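Local structure of NDP-rhamnosyltransferase (3TSA) at residues R219-C224 against A243-L248; I332-E337 against T347-T352. The protein belongs to the GT-B glycosyltransferases, enzymes built from two Rossmann-like domains that face each other across a cleft. One frame throughout, in Å; residues are numbered along the deposited sequence.

Both contacts lay a helix on the same six-stranded parallel sheet. Contact 1 seats helix 236-246 on strand 219-224, inside the sheet, and all its touching residues are buried. Contact 2 seats helix 343-354 on strand 331-333, an outermost strand of that sheet in this chain, and it is only partly buried. The chemistry follows the place. Contact 1 has methyl groups alone. Contact 2 also sets methyl groups against a serine hydroxyl and a backbone carbonyl, but no hydrogen bond crosses either interface. The two helices touch each other as well: Ala-245 CA lies 3.6 Å from Ile-350 CD1. In the turn just after helix 236-246, Leu-248 CD2 lies 3.5 Å from Ile-350 CG2.

Contact 1: R219-C224 against A243-L248; sequences RRVCIC and AAATEL
The helix-on-sheet packing of a beta-alpha-beta crossover brings Val-221 and Ile-223 of strand 219-224 against Ala-245 of helix 236-246. Val-221 and Ile-223 are two apart on the strand, so both turn to the helix face of the sheet. The methyl CB of Ala-245 meets both. Val-221 CG1 approaches Ala-245 CB to 4.2 Å. Ile-223 CD1 comes equally near, also 4.2 Å from Ala-245 CB. CG1 of Val-221 stands opposite its own backbone N (chi1 170°), which carries this branch out to the helix. In Ile-223 the longer branch does the touching. Its CG1 lies opposite the carbonyl carbon, and an extended chi2 of 166° sends CD1 out to the alanine.

The chain then runs from the helix into strand 251-256, which lies beside 219-224 and parallel to it. This is the repeating unit of a Rossmann-like sheet, here in the C-terminal half of a GT-B fold. Ala-245 contributes just a methyl to the interface, and Val-221 CA and Ala-245 CA are 7.3 Å apart. The contact is still small and purely apolar. Ile-223 also packs on Leu-238, Ala-241 and Val-242 of the same helix, which widens the seat beyond Ala-245. Arg-220 belongs to the other face of the strand, where its NE forms a salt bridge with Glu-252. Past the helix, Leu-248 N still bonds to Ala-245 O at 3.2 Å.

Contact 2: I332-E337 against T347-T352; sequences ICLPDE and TDSIAT
The backbones of strand 331-333 and helix 343-354 come nearest at Ile-332 and Ser-349, whose CA atoms are 6.9 Å apart. The strand is the last in the order of the C-terminal Rossmann-like sheet of this GT-B protein, and the helix folds back over it. Ile-332 carries the contact with both ends of its branched side chain. CG2 and CD1 both press on Ser-349 CB from the strand side. CG2 stands 3.7 Å from Ser-349 OG, and CD1 is 3.5 Å from Ser-349 O, a van der Waals contact. The extended chain of Ile-332 (chi2 173°) takes CD1 further along the helix, to 4.2 Å from Thr-352 CG2, one turn on. Leu-334 adds a further methyl, with CD2 at 3.9 Å from Ser-349 OG.

The serine hydroxyl thus has methyl groups of both residues against it. Its polar partner is in its own helix: OG is hydrogen-bonded to Gln-345 O, and no hydrogen bond crosses to the strand. Leu-310 of the adjacent strand 309-311 touches all three of Ile-332, Leu-334 and Ser-349. Beyond Leu-334 the chain leaves the sheet, and Asp-336 becomes the N-cap of helix 337-340, its OD1 taking the N-H of Ala-339.

Thr-352 sits at the solvent-exposed margin. Its hydroxyl turns back on the helix, and OG1 donates to Asp-348 O at 2.9 Å. That carbonyl also accepts Thr-352 N, from the opposite face of its plane, while OG1 comes in 40° out of the plane.

Contact 1: R219-C224 against A243-L248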
# COMPACT_ATOMS: atom_id res chain seq x y z
N ARG A 219 20.91 21.18 -16.35
CA ARG A 219 20.87 19.73 -16.79
C ARG A 219 20.71 18.91 -15.51
O ARG A 219 21.69 18.79 -14.70
CB ARG A 219 22.23 19.42 -17.43
CG ARG A 219 22.69 20.49 -18.43
CD ARG A 219 21.54 20.69 -19.54
NE ARG A 219 21.34 19.50 -20.39
CZ ARG A 219 22.20 19.04 -21.31
NH1 ARG A 219 21.88 17.97 -22.06
NH2 ARG A 219 23.36 19.65 -21.53
N ARG A 220 19.51 18.39 -15.27
CA ARG A 220 19.24 17.80 -13.97
C ARG A 220 19.69 16.33 -13.96
O ARG A 220 19.28 15.53 -14.81
CB ARG A 220 17.74 17.92 -13.67
CG ARG A 220 17.39 17.44 -12.30
CD ARG A 220 15.93 17.89 -11.88
NE ARG A 220 15.77 19.31 -11.63
CZ ARG A 220 14.59 19.88 -11.43
NH1 ARG A 220 13.51 19.13 -11.47
NH2 ARG A 220 14.47 21.18 -11.24
N VAL A 221 20.57 15.98 -13.03
CA VAL A 221 21.13 14.66 -12.89
C VAL A 221 20.72 14.18 -11.51
O VAL A 221 21.03 14.85 -10.51
CB VAL A 221 22.68 14.79 -12.96
CG1 VAL A 221 23.41 13.44 -12.57
CG2 VAL A 221 23.08 15.21 -14.38
N CYS A 222 20.05 13.02 -11.41
CA CYS A 222 19.74 12.48 -10.09
C CYS A 222 20.79 11.43 -9.67
O CYS A 222 21.04 10.49 -10.45
CB CYS A 222 18.33 11.86 -10.08
SG CYS A 222 17.86 10.98 -8.56
N ILE A 223 21.26 11.48 -8.43
CA ILE A 223 22.15 10.49 -7.86
C ILE A 223 21.32 9.80 -6.81
O ILE A 223 20.85 10.45 -5.85
CB ILE A 223 23.42 11.14 -7.22
CG1 ILE A 223 24.23 11.83 -8.30
CG2 ILE A 223 24.20 10.06 -6.43
CD1 ILE A 223 25.30 12.80 -7.62
N CYS A 224 21.10 8.49 -7.01
CA CYS A 224 20.19 7.73 -6.16
C CYS A 224 20.85 6.39 -5.83
O CYS A 224 21.17 5.56 -6.75
CB CYS A 224 18.89 7.54 -6.90
SG CYS A 224 17.70 6.69 -5.77
N ALA A 243 30.86 14.48 -6.80
CA ALA A 243 31.99 15.29 -7.32
C ALA A 243 31.94 15.35 -8.85
O ALA A 243 31.99 16.44 -9.48
CB ALA A 243 33.30 14.67 -6.88
N ALA A 244 31.78 14.20 -9.51
CA ALA A 244 31.73 14.21 -10.95
C ALA A 244 30.54 15.05 -11.46
O ALA A 244 30.71 15.82 -12.46
CB ALA A 244 31.65 12.77 -11.43
N ALA A 245 29.37 14.92 -10.84
CA ALA A 245 28.19 15.61 -11.36
C ALA A 245 28.31 17.11 -11.10
O ALA A 245 28.06 17.92 -12.00
CB ALA A 245 26.85 15.08 -10.74
N THR A 246 28.64 17.49 -9.88
CA THR A 246 28.48 18.92 -9.55
C THR A 246 29.56 19.79 -10.19
O THR A 246 29.39 21.02 -10.31
CB THR A 246 28.43 19.16 -8.03
OG1 THR A 246 29.62 18.65 -7.39
CG2 THR A 246 27.17 18.51 -7.42
N GLU A 247 30.68 19.19 -10.54
CA GLU A 247 31.73 19.91 -11.19
C GLU A 247 31.48 20.19 -12.66
O GLU A 247 32.15 20.99 -13.26
CB GLU A 247 33.00 19.10 -11.08
CG GLU A 247 33.58 19.23 -9.69
CD GLU A 247 34.98 18.60 -9.62
OE1 GLU A 247 35.31 18.18 -8.49
OE2 GLU A 247 35.69 18.52 -10.68
N LEU A 248 30.51 19.50 -13.26
CA LEU A 248 30.27 19.60 -14.66
C LEU A 248 29.44 20.83 -14.95
O LEU A 248 28.48 21.11 -14.20
CB LEU A 248 29.58 18.32 -15.15
CG LEU A 248 29.61 18.17 -16.67
CD1 LEU A 248 30.99 18.04 -17.23
CD2 LEU A 248 28.71 17.08 -17.18

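Contact 2: I332-E337 against T347-T352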
# COMPACT_ATOMS: atom_id res chain seq x y z
N ILE A 332 25.88 4.24 -19.41
CA ILE A 332 27.33 3.98 -19.38
C ILE A 332 27.59 3.18 -18.10
O ILE A 332 27.01 3.48 -17.06
CB ILE A 332 28.11 5.31 -19.45
CG1 ILE A 332 28.07 5.90 -20.88
CG2 ILE A 332 29.62 5.06 -19.09
CD1 ILE A 332 28.66 7.26 -20.97
N CYS A 333 28.45 2.15 -18.19
CA CYS A 333 28.84 1.36 -17.05
C CYS A 333 30.28 1.78 -16.59
O CYS A 333 31.19 1.85 -17.46
CB CYS A 333 28.80 -0.12 -17.51
SG CYS A 333 29.56 -1.23 -16.24
N LEU A 334 30.50 2.10 -15.31
CA LEU A 334 31.91 2.15 -14.78
C LEU A 334 32.10 0.84 -14.00
O LEU A 334 31.59 0.70 -12.88
CB LEU A 334 32.14 3.41 -13.90
CG LEU A 334 31.65 4.76 -14.46
CD1 LEU A 334 31.90 5.93 -13.51
CD2 LEU A 334 32.36 5.00 -15.81
N PRO A 335 32.86 -0.11 -14.58
CA PRO A 335 32.62 -1.52 -14.16
C PRO A 335 33.38 -1.97 -12.96
O PRO A 335 33.11 -3.04 -12.43
CB PRO A 335 33.09 -2.33 -15.37
CG PRO A 335 34.16 -1.47 -15.98
CD PRO A 335 33.56 -0.05 -15.87
N ASP A 336 34.29 -1.14 -12.50
CA ASP A 336 35.17 -1.58 -11.37
C ASP A 336 35.72 -0.37 -10.65
O ASP A 336 35.37 0.76 -11.00
CB ASP A 336 36.32 -2.51 -11.88
CG ASP A 336 37.05 -1.90 -13.01
OD1 ASP A 336 37.15 -0.66 -13.06
OD2 ASP A 336 37.55 -2.69 -13.86
N GLU A 337 36.50 -0.59 -9.57
CA GLU A 337 36.94 0.51 -8.79
C GLU A 337 37.84 1.52 -9.51
O GLU A 337 37.69 2.75 -9.33
CB GLU A 337 37.63 -0.01 -7.51
CG GLU A 337 37.75 1.16 -6.53
CD GLU A 337 38.73 0.83 -5.37
OE1 GLU A 337 39.75 0.15 -5.61
OE2 GLU A 337 38.45 1.28 -4.21
N THR A 347 33.37 12.14 -14.98
CA THR A 347 32.88 13.42 -15.50
C THR A 347 32.63 13.35 -16.99
O THR A 347 31.56 13.82 -17.46
CB THR A 347 33.97 14.51 -15.16
OG1 THR A 347 33.99 14.60 -13.73
CG2 THR A 347 33.49 15.81 -15.65
N ASP A 348 33.57 12.76 -17.74
CA ASP A 348 33.46 12.70 -19.19
C ASP A 348 32.22 11.83 -19.56
O ASP A 348 31.50 12.15 -20.54
CB ASP A 348 34.75 12.12 -19.83
CG ASP A 348 35.88 13.13 -19.89
OD1 ASP A 348 35.67 14.28 -19.59
OD2 ASP A 348 37.01 12.74 -20.23
N SER A 349 31.92 10.85 -18.72
CA SER A 349 30.79 9.93 -19.00
C SER A 349 29.47 10.69 -18.85
O SER A 349 28.52 10.51 -19.62
CB SER A 349 30.78 8.75 -18.04
OG SER A 349 31.85 7.89 -18.32
N ILE A 350 29.38 11.49 -17.82
CA ILE A 350 28.18 12.32 -17.64
C ILE A 350 27.99 13.26 -18.80
O ILE A 350 26.90 13.31 -19.39
CB ILE A 350 28.27 13.17 -16.33
CG1 ILE A 350 28.29 12.23 -15.10
CG2 ILE A 350 27.02 14.12 -16.26
CD1 ILE A 350 28.55 12.95 -13.74
N ALA A 351 29.05 13.96 -19.18
CA ALA A 351 29.00 14.87 -20.32
C ALA A 351 28.59 14.14 -21.61
O ALA A 351 27.82 14.70 -22.38
CB ALA A 351 30.38 15.60 -20.54
N THR A 352 29.02 12.90 -21.82
CA THR A 352 28.80 12.19 -23.05
C THR A 352 27.26 11.91 -23.15
O THR A 352 26.67 12.06 -24.19
CB THR A 352 29.53 10.86 -23.04
OG1 THR A 352 30.94 11.12 -23.24
CG2 THR A 352 29.06 10.01 -24.17